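Local atomic coordinates of toxin PAU_02230 (PDB entry 6HV6), a protein that belongs to the protein toxins of Photorhabdus asymbiotica (PaTox) and, in the part modelled, surrounds a six-stranded antiparallel sheet with helices. Residues A[74-79]-A[159-164]; A[168-173]-A[185-190]; A[174-179]-A[324-329]; A[200-205]-A[306-311]. The protein carries 1 engineered substitution. All blocks are in the same frame, centred on the assembly; numbering follows the deposited sequence.

Overall arrangement
Three of the four contacts use one long helix, 144-176, in order along its length: contact 1 near its middle, contact 2 further on, contact 3 at its end. Contact 1 is at the surface, some 27 Å from contacts 3 and 4 (centre to centre), and joins CH-pi packing with a water bridge. Contacts 2 and 4 are buried and touch one another through Q188, which meets P310 and N311. Contact 2 is apolar, mostly aliphatic; contact 4 sets polar helix atoms against a tyrosine edge and a proline. Contact 3, partly buried, has the one direct hydrogen bond between paired segments. F307 points to the face where F326 and F327 lie, Y308 to helix 199-211.

Contact 1. Residues A[74-79]-A[159-164]; sequences KRIKYN and KDINAF. With EDO (1,2-ethanediol), chain C.
R75 lies over one face of the F164 ring in a CH-pi contact: its CA is 3.6 Å from the F164 ring centroid and only 12° off the ring normal. The side chain continues across the same ring, with R75 CG 3.6 Å from F164 CE2, before the chain bends and carries the guanidinium away, its plane nearly perpendicular to the phenyl. F164 meets the loop because its CG stands anti to the backbone N (chi1 -175°), which sends the ring out from the helix to R75. A second CH-pi contact joins I161 and Y78. The CD1 methyl of I161 sits 3.8 Å from the Y78 ring centroid, displaced toward the rim, while I161 CG2 lies near the phenol end of that ring.

Between the two aromatic contacts, I76 and I161 cross at about a right angle, I76 CB being 3.8 Å from I161 CG1. L130 of helix 130-138 touches both isoleucines and extends this apolar patch.

The polar link is indirect. One water donates to K74 O (3.1 Å) and to D160 O (2.8 Å); the latter carbonyl already accepts the helical bond from F164 N. A 1,2-ethanediol lies beside I76 and D160, though its modelled approach to the carboxylate is too short to trust.

The chemistry implies that the loop between strand 71-74 and helix 80-93 is held to the helix mainly by alkyl groups on aromatic faces, with water joining the two backbones beside them.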
# COMPACT_ATOMS: atom_id res chain seq x y z
N LYS A 74 17.12 -1.23 -4.42
CA LYS A 74 18.25 -2.12 -4.59
C LYS A 74 18.02 -3.45 -3.89
O LYS A 74 17.50 -3.48 -2.77
CB LYS A 74 19.52 -1.46 -4.05
CG LYS A 74 20.24 -0.58 -5.06
CD LYS A 74 20.85 -1.41 -6.18
CE LYS A 74 21.57 -0.54 -7.21
NZ LYS A 74 22.19 -1.36 -8.28
N ARG A 75 18.39 -4.53 -4.56
CA ARG A 75 18.36 -5.85 -3.94
C ARG A 75 19.33 -5.90 -2.77
O ARG A 75 20.49 -5.51 -2.89
CB ARG A 75 18.74 -6.92 -4.97
CG ARG A 75 18.28 -8.33 -4.62
CD ARG A 75 19.03 -9.37 -5.44
NE ARG A 75 20.25 -9.79 -4.76
CZ ARG A 75 21.46 -9.27 -5.00
NH1 ARG A 75 21.61 -8.32 -5.91
NH2 ARG A 75 22.51 -9.71 -4.32
N ILE A 76 18.85 -6.40 -1.63
CA ILE A 76 19.68 -6.57 -0.44
C ILE A 76 20.09 -8.03 -0.35
O ILE A 76 19.26 -8.93 -0.52
CB ILE A 76 18.92 -6.14 0.83
CG1 ILE A 76 18.32 -4.73 0.64
CG2 ILE A 76 19.85 -6.17 2.03
CD1 ILE A 76 19.36 -3.63 0.54
N LYS A 77 21.38 -8.27 -0.10
CA LYS A 77 21.88 -9.62 0.12
C LYS A 77 21.65 -10.02 1.57
O LYS A 77 22.10 -9.32 2.48
CB LYS A 77 23.36 -9.70 -0.24
CG LYS A 77 23.90 -11.13 -0.32
CD LYS A 77 25.10 -11.32 0.60
CE LYS A 77 25.58 -12.77 0.57
NZ LYS A 77 26.80 -12.98 1.41
N TYR A 78 20.97 -11.14 1.79
CA TYR A 78 20.74 -11.65 3.13
C TYR A 78 20.34 -13.11 3.04
O TYR A 78 19.88 -13.58 2.00
CB TYR A 78 19.67 -10.84 3.87
CG TYR A 78 18.32 -10.94 3.23
CD1 TYR A 78 17.99 -10.14 2.14
CD2 TYR A 78 17.36 -11.83 3.69
CE1 TYR A 78 16.77 -10.24 1.53
CE2 TYR A 78 16.13 -11.93 3.09
CZ TYR A 78 15.84 -11.13 2.01
OH TYR A 78 14.62 -11.22 1.40
N ASN A 79 20.50 -13.83 4.15
CA ASN A 79 20.07 -15.22 4.23
C ASN A 79 18.57 -15.26 4.45
O ASN A 79 18.07 -14.87 5.51
CB ASN A 79 20.80 -15.94 5.36
CG ASN A 79 20.51 -17.43 5.37
OD1 ASN A 79 19.40 -17.86 5.67
ND2 ASN A 79 21.51 -18.22 5.02
N LYS A 159 13.51 -2.54 6.51
CA LYS A 159 12.65 -1.72 5.67
C LYS A 159 13.07 -1.78 4.20
O LYS A 159 12.23 -1.88 3.31
CB LYS A 159 12.64 -0.28 6.17
CG LYS A 159 11.75 -0.06 7.39
CD LYS A 159 12.10 1.23 8.13
CE LYS A 159 11.66 2.46 7.36
NZ LYS A 159 10.18 2.68 7.46
N ASP A 160 14.38 -1.74 3.94
CA ASP A 160 14.85 -1.85 2.55
C ASP A 160 14.52 -3.22 1.96
O ASP A 160 14.14 -3.32 0.79
CB ASP A 160 16.35 -1.60 2.48
CG ASP A 160 16.72 -0.13 2.58
OD1 ASP A 160 15.82 0.74 2.46
OD2 ASP A 160 17.92 0.16 2.79
N ILE A 161 14.67 -4.28 2.75
CA ILE A 161 14.32 -5.62 2.28
C ILE A 161 12.84 -5.68 1.93
O ILE A 161 12.45 -6.13 0.84
CB ILE A 161 14.72 -6.66 3.34
CG1 ILE A 161 16.24 -6.80 3.37
CG2 ILE A 161 14.02 -8.00 3.11
CD1 ILE A 161 16.74 -7.72 4.43
N ASN A 162 11.99 -5.19 2.83
CA ASN A 162 10.55 -5.19 2.57
C ASN A 162 10.19 -4.34 1.35
O ASN A 162 9.32 -4.72 0.57
CB ASN A 162 9.79 -4.67 3.80
CG ASN A 162 9.86 -5.63 4.96
OD1 ASN A 162 10.04 -6.84 4.78
ND2 ASN A 162 9.70 -5.11 6.18
N ALA A 163 10.84 -3.19 1.19
CA ALA A 163 10.55 -2.32 0.05
C ALA A 163 10.94 -2.99 -1.26
O ALA A 163 10.21 -2.90 -2.25
CB ALA A 163 11.28 -0.98 0.20
N PHE A 164 12.08 -3.67 -1.28
CA PHE A 164 12.48 -4.35 -2.50
C PHE A 164 11.50 -5.46 -2.85
O PHE A 164 11.18 -5.67 -4.03
CB PHE A 164 13.89 -4.91 -2.38
CG PHE A 164 14.40 -5.51 -3.65
CD1 PHE A 164 14.90 -4.71 -4.66
CD2 PHE A 164 14.38 -6.88 -3.84
CE1 PHE A 164 15.37 -5.25 -5.84
CE2 PHE A 164 14.84 -7.44 -5.01
CZ PHE A 164 15.34 -6.63 -6.02
C1 EDO C . 20.11 -1.66 3.91
O1 EDO C . 20.20 -0.35 3.35
C2 EDO C . 21.32 -2.49 3.53
O2 EDO C . 21.35 -3.67 4.34
O HOH W 1 15.38 -1.87 -1.26

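Contact 2. Residues A[168-173]-A[185-190]; sequences KDAQSW and LTPQNL. With EDO (1,2-ethanediol), chain B.
L185 drives its two methyls against the backbone of the helix at A170. With CG beside its own backbone N (chi1 -65°) and the rest of the chain extended, the leucine reaches straight across, and its methyls straddle the A170 carbonyl: L185 CD1 is 3.5 Å from A170 O and L185 CD2 3.6 Å from the same oxygen. The A170 methyl points toward the opposite segment and meets two partners there. P187 CG approaches it end-on at 3.5 Å from A170 CB, and L185 CD1 comes alongside at 3.9 Å from that atom. The proline ring thus packs directly on the methyl of the helix.

W173, one turn on, slides past L185 in the opposite direction, so that its indole brushes the leucine obliquely, with W173 CE3 4.0 Å from L185 CD2. Further along, the indole stacks on Y312 and meets F326 edge-to-face, which carries the packing deeper over the sheet.

At the margin, 1,2-ethanediol donates from O1 to D169 OD2 (2.7 Å) and touches N189; D169 OD1 is held separately by Q165.

This is helix-on-sheet packing of an alpha+beta kind: helix 144-176 lies against the end of strand 182-185, outermost in the antiparallel sheet within this chain, and against the start of helix 188-191, where P187 occupies the N-cap position.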
# COMPACT_ATOMS: atom_id res chain seq x y z
N LYS A 168 9.19 -5.76 -6.16
CA LYS A 168 9.11 -6.98 -6.96
C LYS A 168 7.67 -7.44 -7.14
O LYS A 168 7.28 -7.89 -8.22
CB LYS A 168 9.95 -8.07 -6.30
CG LYS A 168 10.48 -9.11 -7.25
CD LYS A 168 11.75 -9.76 -6.70
CE LYS A 168 11.47 -10.56 -5.45
NZ LYS A 168 10.62 -11.75 -5.77
N ASP A 169 6.87 -7.36 -6.08
CA ASP A 169 5.45 -7.68 -6.19
C ASP A 169 4.75 -6.76 -7.18
O ASP A 169 3.88 -7.21 -7.95
CB ASP A 169 4.76 -7.55 -4.82
CG ASP A 169 5.26 -8.56 -3.80
OD1 ASP A 169 5.97 -9.52 -4.18
OD2 ASP A 169 4.93 -8.39 -2.60
N ALA A 170 5.09 -5.47 -7.16
CA ALA A 170 4.47 -4.53 -8.09
C ALA A 170 4.88 -4.83 -9.53
O ALA A 170 4.04 -4.76 -10.44
CB ALA A 170 4.86 -3.10 -7.70
N GLN A 171 6.15 -5.18 -9.76
CA GLN A 171 6.57 -5.53 -11.11
C GLN A 171 5.87 -6.79 -11.60
O GLN A 171 5.47 -6.89 -12.76
CB GLN A 171 8.08 -5.70 -11.18
CG GLN A 171 8.81 -4.42 -11.48
CD GLN A 171 10.18 -4.66 -12.07
OE1 GLN A 171 10.73 -5.76 -11.95
NE2 GLN A 171 10.73 -3.64 -12.72
N SER A 172 5.71 -7.77 -10.71
CA SER A 172 4.98 -8.98 -11.08
C SER A 172 3.51 -8.66 -11.40
O SER A 172 2.93 -9.24 -12.32
CB SER A 172 5.08 -9.99 -9.94
OG SER A 172 4.09 -10.98 -10.07
N TRP A 173 2.90 -7.75 -10.64
CA TRP A 173 1.54 -7.33 -10.93
C TRP A 173 1.46 -6.70 -12.31
O TRP A 173 0.54 -7.00 -13.09
CB TRP A 173 1.10 -6.33 -9.86
CG TRP A 173 -0.37 -5.95 -9.83
CD1 TRP A 173 -1.36 -6.59 -9.14
CD2 TRP A 173 -0.98 -4.79 -10.43
NE1 TRP A 173 -2.56 -5.90 -9.29
CE2 TRP A 173 -2.35 -4.80 -10.08
CE3 TRP A 173 -0.50 -3.74 -11.23
CZ2 TRP A 173 -3.25 -3.81 -10.51
CZ3 TRP A 173 -1.39 -2.76 -11.66
CH2 TRP A 173 -2.75 -2.80 -11.30
N LEU A 185 2.75 2.01 -11.84
CA LEU A 185 2.90 1.41 -10.52
C LEU A 185 3.00 2.50 -9.44
O LEU A 185 3.83 3.41 -9.54
CB LEU A 185 4.14 0.53 -10.49
CG LEU A 185 4.05 -0.68 -11.42
CD1 LEU A 185 5.28 -1.54 -11.25
CD2 LEU A 185 2.79 -1.49 -11.13
N THR A 186 2.16 2.38 -8.41
CA THR A 186 2.23 3.26 -7.23
C THR A 186 1.81 2.46 -6.00
O THR A 186 0.73 2.65 -5.44
CB THR A 186 1.33 4.49 -7.39
OG1 THR A 186 -0.02 4.07 -7.62
CG2 THR A 186 1.77 5.38 -8.53
N PRO A 187 2.64 1.50 -5.58
CA PRO A 187 2.25 0.60 -4.48
C PRO A 187 2.22 1.38 -3.17
O PRO A 187 3.23 1.94 -2.75
CB PRO A 187 3.36 -0.46 -4.47
CG PRO A 187 4.12 -0.28 -5.75
CD PRO A 187 3.96 1.16 -6.15
N GLN A 188 1.06 1.40 -2.50
CA GLN A 188 0.95 2.31 -1.35
C GLN A 188 1.84 1.85 -0.19
O GLN A 188 2.27 2.68 0.61
CB GLN A 188 -0.50 2.47 -0.87
CG GLN A 188 -1.12 1.19 -0.33
CD GLN A 188 -2.44 1.42 0.41
OE1 GLN A 188 -2.79 2.55 0.75
NE2 GLN A 188 -3.17 0.34 0.67
N ASN A 189 2.13 0.55 -0.10
CA ASN A 189 3.03 0.10 0.97
C ASN A 189 4.42 0.68 0.83
O ASN A 189 5.14 0.81 1.83
CB ASN A 189 3.08 -1.43 1.00
CG ASN A 189 1.83 -2.01 1.60
OD1 ASN A 189 1.07 -1.29 2.27
ND2 ASN A 189 1.60 -3.30 1.39
N LEU A 190 4.81 1.06 -0.38
CA LEU A 190 6.09 1.73 -0.55
C LEU A 190 6.03 3.15 0.02
O LEU A 190 6.88 3.54 0.81
CB LEU A 190 6.47 1.77 -2.03
CG LEU A 190 7.05 0.47 -2.60
CD1 LEU A 190 7.46 0.68 -4.04
CD2 LEU A 190 8.23 0.04 -1.76
C1 EDO B . 2.46 -5.43 -2.56
O1 EDO B . 3.31 -6.35 -1.85
C2 EDO B . 1.43 -4.85 -1.61
O2 EDO B . 0.39 -5.80 -1.36

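Contact 3. Residues A[174-179]-A[324-329]; sequences KKSANK and AAFFQK
K329 reaches from one helix to the backbone of another and donates from its ammonium to a carbonyl near that helix's end: K329 NZ is 2.8 Å from S176 O. The donor lies in the carbonyl plane, with a C=O...N angle of 149°. The lysine leaves its helix extended and then turns at chi3 (72°), which swings the amine onto the oxygen. S176 O also receives a weak bond from N178 N, closing an inverse gamma turn centred on A177. A positive charge here should interact favourably with the carbonyl-rich end of helix 144-176.

Nearly one helical turn before the lysine, F326 takes the gamma turn on one face of its ring. The A177 methyl makes a CH-pi contact, A177 CB being 3.9 Å from the F326 ring centroid and offset toward the rim; the A177 CA is also close, 3.5 Å from F326 CE1.

The contact joins two helices of the same layer: 144-176 and 320-334 both lie over the face of the antiparallel sheet to which F307 points.

S176 addresses the same phenyl ring differently. Its OG comes in at the edge, in the ring plane, 3.3 Å from F326 CE1. That hydroxyl is hydrogen-bonded to W173 O, within its own helix, and to NZ of K330, the residue after K329 in helix 320-334.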
# COMPACT_ATOMS: atom_id res chain seq x y z
N LYS A 174 2.42 -5.82 -12.63
CA LYS A 174 2.46 -5.22 -13.96
C LYS A 174 2.57 -6.28 -15.04
O LYS A 174 1.85 -6.24 -16.05
CB LYS A 174 3.61 -4.22 -14.04
CG LYS A 174 3.86 -3.67 -15.43
CD LYS A 174 4.84 -2.51 -15.40
CE LYS A 174 5.05 -1.95 -16.80
NZ LYS A 174 5.62 -0.57 -16.77
N LYS A 175 3.48 -7.25 -14.85
CA LYS A 175 3.64 -8.31 -15.84
C LYS A 175 2.37 -9.13 -15.99
O LYS A 175 2.05 -9.59 -17.10
CB LYS A 175 4.82 -9.21 -15.47
CG LYS A 175 6.16 -8.56 -15.77
CD LYS A 175 7.33 -9.28 -15.10
CE LYS A 175 8.61 -8.45 -15.24
NZ LYS A 175 9.77 -9.04 -14.51
N SER A 176 1.61 -9.30 -14.91
CA SER A 176 0.38 -10.08 -14.99
C SER A 176 -0.73 -9.38 -15.76
O SER A 176 -1.74 -10.01 -16.08
CB SER A 176 -0.11 -10.42 -13.58
OG SER A 176 -0.72 -9.30 -12.99
N ALA A 177 -0.57 -8.08 -16.06
CA ALA A 177 -1.59 -7.32 -16.79
C ALA A 177 -1.28 -7.34 -18.30
O ALA A 177 -1.15 -6.32 -18.95
CB ALA A 177 -1.65 -5.90 -16.26
N ASN A 178 -1.17 -8.55 -18.85
CA ASN A 178 -0.60 -8.69 -20.19
C ASN A 178 -1.46 -8.08 -21.29
O ASN A 178 -0.94 -7.82 -22.38
CB ASN A 178 -0.34 -10.17 -20.51
CG ASN A 178 -1.60 -11.00 -20.49
OD1 ASN A 178 -2.37 -10.95 -19.52
ND2 ASN A 178 -1.82 -11.78 -21.54
N LYS A 179 -2.75 -7.83 -21.05
CA LYS A 179 -3.57 -7.18 -22.07
C LYS A 179 -3.69 -5.67 -21.89
O LYS A 179 -4.31 -5.01 -22.72
CB LYS A 179 -4.96 -7.82 -22.10
CG LYS A 179 -4.94 -9.29 -22.49
CD LYS A 179 -4.04 -9.51 -23.71
CE LYS A 179 -3.86 -10.99 -24.01
NZ LYS A 179 -5.16 -11.61 -24.35
N ALA A 324 -11.80 -6.37 -17.12
CA ALA A 324 -12.58 -7.19 -16.20
C ALA A 324 -11.95 -8.55 -15.98
O ALA A 324 -12.00 -9.09 -14.87
CB ALA A 324 -14.01 -7.35 -16.73
N ALA A 325 -11.37 -9.15 -17.03
CA ALA A 325 -10.68 -10.42 -16.83
C ALA A 325 -9.50 -10.24 -15.88
O ALA A 325 -9.28 -11.06 -14.98
CB ALA A 325 -10.22 -10.99 -18.17
N PHE A 326 -8.76 -9.15 -16.04
CA PHE A 326 -7.63 -8.88 -15.16
C PHE A 326 -8.11 -8.66 -13.73
O PHE A 326 -7.56 -9.22 -12.78
CB PHE A 326 -6.86 -7.67 -15.67
CG PHE A 326 -5.71 -7.28 -14.82
CD1 PHE A 326 -4.61 -8.12 -14.69
CD2 PHE A 326 -5.72 -6.08 -14.13
CE1 PHE A 326 -3.55 -7.77 -13.89
CE2 PHE A 326 -4.64 -5.72 -13.32
CZ PHE A 326 -3.56 -6.57 -13.21
N PHE A 327 -9.15 -7.84 -13.56
CA PHE A 327 -9.70 -7.58 -12.23
C PHE A 327 -10.14 -8.88 -11.56
O PHE A 327 -9.88 -9.11 -10.37
CB PHE A 327 -10.86 -6.59 -12.33
CG PHE A 327 -11.65 -6.43 -11.06
CD1 PHE A 327 -11.29 -5.48 -10.11
CD2 PHE A 327 -12.78 -7.21 -10.82
CE1 PHE A 327 -12.01 -5.33 -8.94
CE2 PHE A 327 -13.51 -7.06 -9.65
CZ PHE A 327 -13.13 -6.12 -8.71
N GLN A 328 -10.81 -9.76 -12.31
CA GLN A 328 -11.25 -11.02 -11.70
C GLN A 328 -10.06 -11.88 -11.29
O GLN A 328 -10.08 -12.50 -10.22
CB GLN A 328 -12.16 -11.79 -12.65
CG GLN A 328 -12.60 -13.14 -12.06
CD GLN A 328 -13.58 -13.89 -12.94
OE1 GLN A 328 -13.47 -13.88 -14.17
NE2 GLN A 328 -14.54 -14.56 -12.31
N LYS A 329 -9.03 -11.94 -12.13
CA LYS A 329 -7.83 -12.69 -11.76
C LYS A 329 -7.21 -12.13 -10.48
O LYS A 329 -6.74 -12.88 -9.62
CB LYS A 329 -6.83 -12.65 -12.92
CG LYS A 329 -5.53 -13.39 -12.66
CD LYS A 329 -4.71 -13.48 -13.94
CE LYS A 329 -4.11 -12.13 -14.34
NZ LYS A 329 -3.41 -12.23 -15.67

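Contact 4. Residues A[200-205]-A[306-311]; sequences LPESVL and VFYDPN. With EDO (1,2-ethanediol), chain G.
Y308 extends from its strand with CG turned beside the carbonyl carbon (chi1 172°), while E202 folds CG beside its backbone N (chi1 -74°), and the two side chains cross at about a right angle. The phenol meets the helix by its edge: Y308 CE2 is 3.5 Å from E202 O, close to the ring plane, and Y308 OH lies 3.5 Å from E202 CB. P310 fits between the polar ends of two neighbouring helix residues, P310 CB 3.3 Å from E202 OE1 and P310 CG 3.4 Å from S203 OG. The S203 hydroxyl is bonded back to A199 O in its own helix.

Strand 304-309 alternates in the usual beta manner, so Y308 faces helix 199-211 while F307 turns to the other face of the sheet and meets F327 edge-to-face. The sheet is thus flanked by helices on both faces.

At the end of the strand, D309 forms an Asx turn: its OD1 accepts from N311 N at 3.0 Å, the donor sitting above the carboxylate plane. The same oxygen also bonds H289, and D309 OD2 bonds Y334. N311 ND2 donates almost straight (172°) to O1 of 1,2-ethanediol, 3.0 Å away.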
# COMPACT_ATOMS: atom_id res chain seq x y z
N LEU A 200 -9.18 3.69 0.61
CA LEU A 200 -10.46 4.34 0.34
C LEU A 200 -10.27 5.76 -0.20
O LEU A 200 -10.77 6.06 -1.29
CB LEU A 200 -11.34 4.31 1.59
CG LEU A 200 -12.63 5.15 1.55
CD1 LEU A 200 -13.57 4.72 0.42
CD2 LEU A 200 -13.37 5.11 2.89
N PRO A 201 -9.57 6.67 0.50
CA PRO A 201 -9.40 8.01 -0.08
C PRO A 201 -8.55 8.02 -1.33
O PRO A 201 -8.77 8.86 -2.20
CB PRO A 201 -8.75 8.81 1.06
CG PRO A 201 -8.05 7.76 1.89
CD PRO A 201 -8.97 6.57 1.84
N GLU A 202 -7.56 7.12 -1.43
CA GLU A 202 -6.78 7.04 -2.66
C GLU A 202 -7.69 6.72 -3.84
O GLU A 202 -7.60 7.36 -4.89
CB GLU A 202 -5.67 5.98 -2.50
CG GLU A 202 -4.53 6.49 -1.62
CD GLU A 202 -3.67 5.39 -1.02
OE1 GLU A 202 -4.02 4.19 -1.13
OE2 GLU A 202 -2.63 5.72 -0.43
N SER A 203 -8.58 5.74 -3.67
CA SER A 203 -9.49 5.36 -4.75
C SER A 203 -10.42 6.50 -5.13
O SER A 203 -10.61 6.79 -6.32
CB SER A 203 -10.30 4.13 -4.33
OG SER A 203 -9.47 2.99 -4.17
N VAL A 204 -11.02 7.16 -4.14
CA VAL A 204 -11.93 8.27 -4.40
C VAL A 204 -11.20 9.42 -5.09
O VAL A 204 -11.70 10.00 -6.06
CB VAL A 204 -12.59 8.75 -3.10
CG1 VAL A 204 -13.35 10.06 -3.32
CG2 VAL A 204 -13.53 7.68 -2.56
N LEU A 205 -10.00 9.76 -4.61
CA LEU A 205 -9.24 10.86 -5.20
C LEU A 205 -8.80 10.53 -6.62
O LEU A 205 -8.84 11.38 -7.51
CB LEU A 205 -8.03 11.20 -4.31
CG LEU A 205 -7.25 12.48 -4.62
CD1 LEU A 205 -8.13 13.70 -4.39
CD2 LEU A 205 -5.96 12.56 -3.79
N VAL A 306 -9.92 1.35 -16.86
CA VAL A 306 -8.80 1.43 -15.91
C VAL A 306 -9.18 0.71 -14.62
O VAL A 306 -10.26 0.92 -14.07
CB VAL A 306 -8.42 2.89 -15.59
CG1 VAL A 306 -7.12 2.93 -14.71
CG2 VAL A 306 -8.25 3.71 -16.86
N PHE A 307 -8.27 -0.13 -14.13
CA PHE A 307 -8.37 -0.74 -12.81
C PHE A 307 -7.28 -0.14 -11.94
O PHE A 307 -6.09 -0.28 -12.25
CB PHE A 307 -8.22 -2.26 -12.90
CG PHE A 307 -8.13 -2.96 -11.56
CD1 PHE A 307 -8.90 -2.54 -10.48
CD2 PHE A 307 -7.28 -4.04 -11.38
CE1 PHE A 307 -8.82 -3.19 -9.25
CE2 PHE A 307 -7.19 -4.69 -10.16
CZ PHE A 307 -7.95 -4.26 -9.09
N TYR A 308 -7.67 0.56 -10.87
CA TYR A 308 -6.74 1.13 -9.90
C TYR A 308 -6.82 0.31 -8.62
O TYR A 308 -7.85 0.33 -7.93
CB TYR A 308 -7.05 2.60 -9.61
CG TYR A 308 -6.23 3.21 -8.48
CD1 TYR A 308 -4.88 2.93 -8.32
CD2 TYR A 308 -6.81 4.09 -7.57
CE1 TYR A 308 -4.12 3.50 -7.31
CE2 TYR A 308 -6.05 4.66 -6.54
CZ TYR A 308 -4.73 4.36 -6.42
OH TYR A 308 -3.99 4.92 -5.41
N ASP A 309 -5.74 -0.42 -8.31
CA ASP A 309 -5.59 -1.05 -7.00
C ASP A 309 -4.56 -0.26 -6.21
O ASP A 309 -3.37 -0.32 -6.54
CB ASP A 309 -5.16 -2.51 -7.12
CG ASP A 309 -5.07 -3.22 -5.77
OD1 ASP A 309 -5.14 -2.58 -4.72
OD2 ASP A 309 -4.95 -4.46 -5.78
N PRO A 310 -4.98 0.49 -5.18
CA PRO A 310 -4.01 1.26 -4.37
C PRO A 310 -2.82 0.47 -3.88
O PRO A 310 -1.77 1.07 -3.63
CB PRO A 310 -4.87 1.74 -3.20
CG PRO A 310 -6.23 1.97 -3.84
CD PRO A 310 -6.37 0.78 -4.79
N ASN A 311 -2.94 -0.86 -3.72
CA ASN A 311 -1.80 -1.66 -3.28
C ASN A 311 -0.73 -1.77 -4.36
O ASN A 311 0.43 -2.05 -4.03
CB ASN A 311 -2.24 -3.07 -2.87
CG ASN A 311 -2.81 -3.12 -1.47
OD1 ASN A 311 -2.49 -2.27 -0.64
ND2 ASN A 311 -3.65 -4.11 -1.20
C1 EDO G . -5.78 -5.37 1.92
O1 EDO G . -4.67 -4.51 1.61
C2 EDO G . -5.67 -6.65 1.11
O2 EDO G . -4.46 -7.34 1.47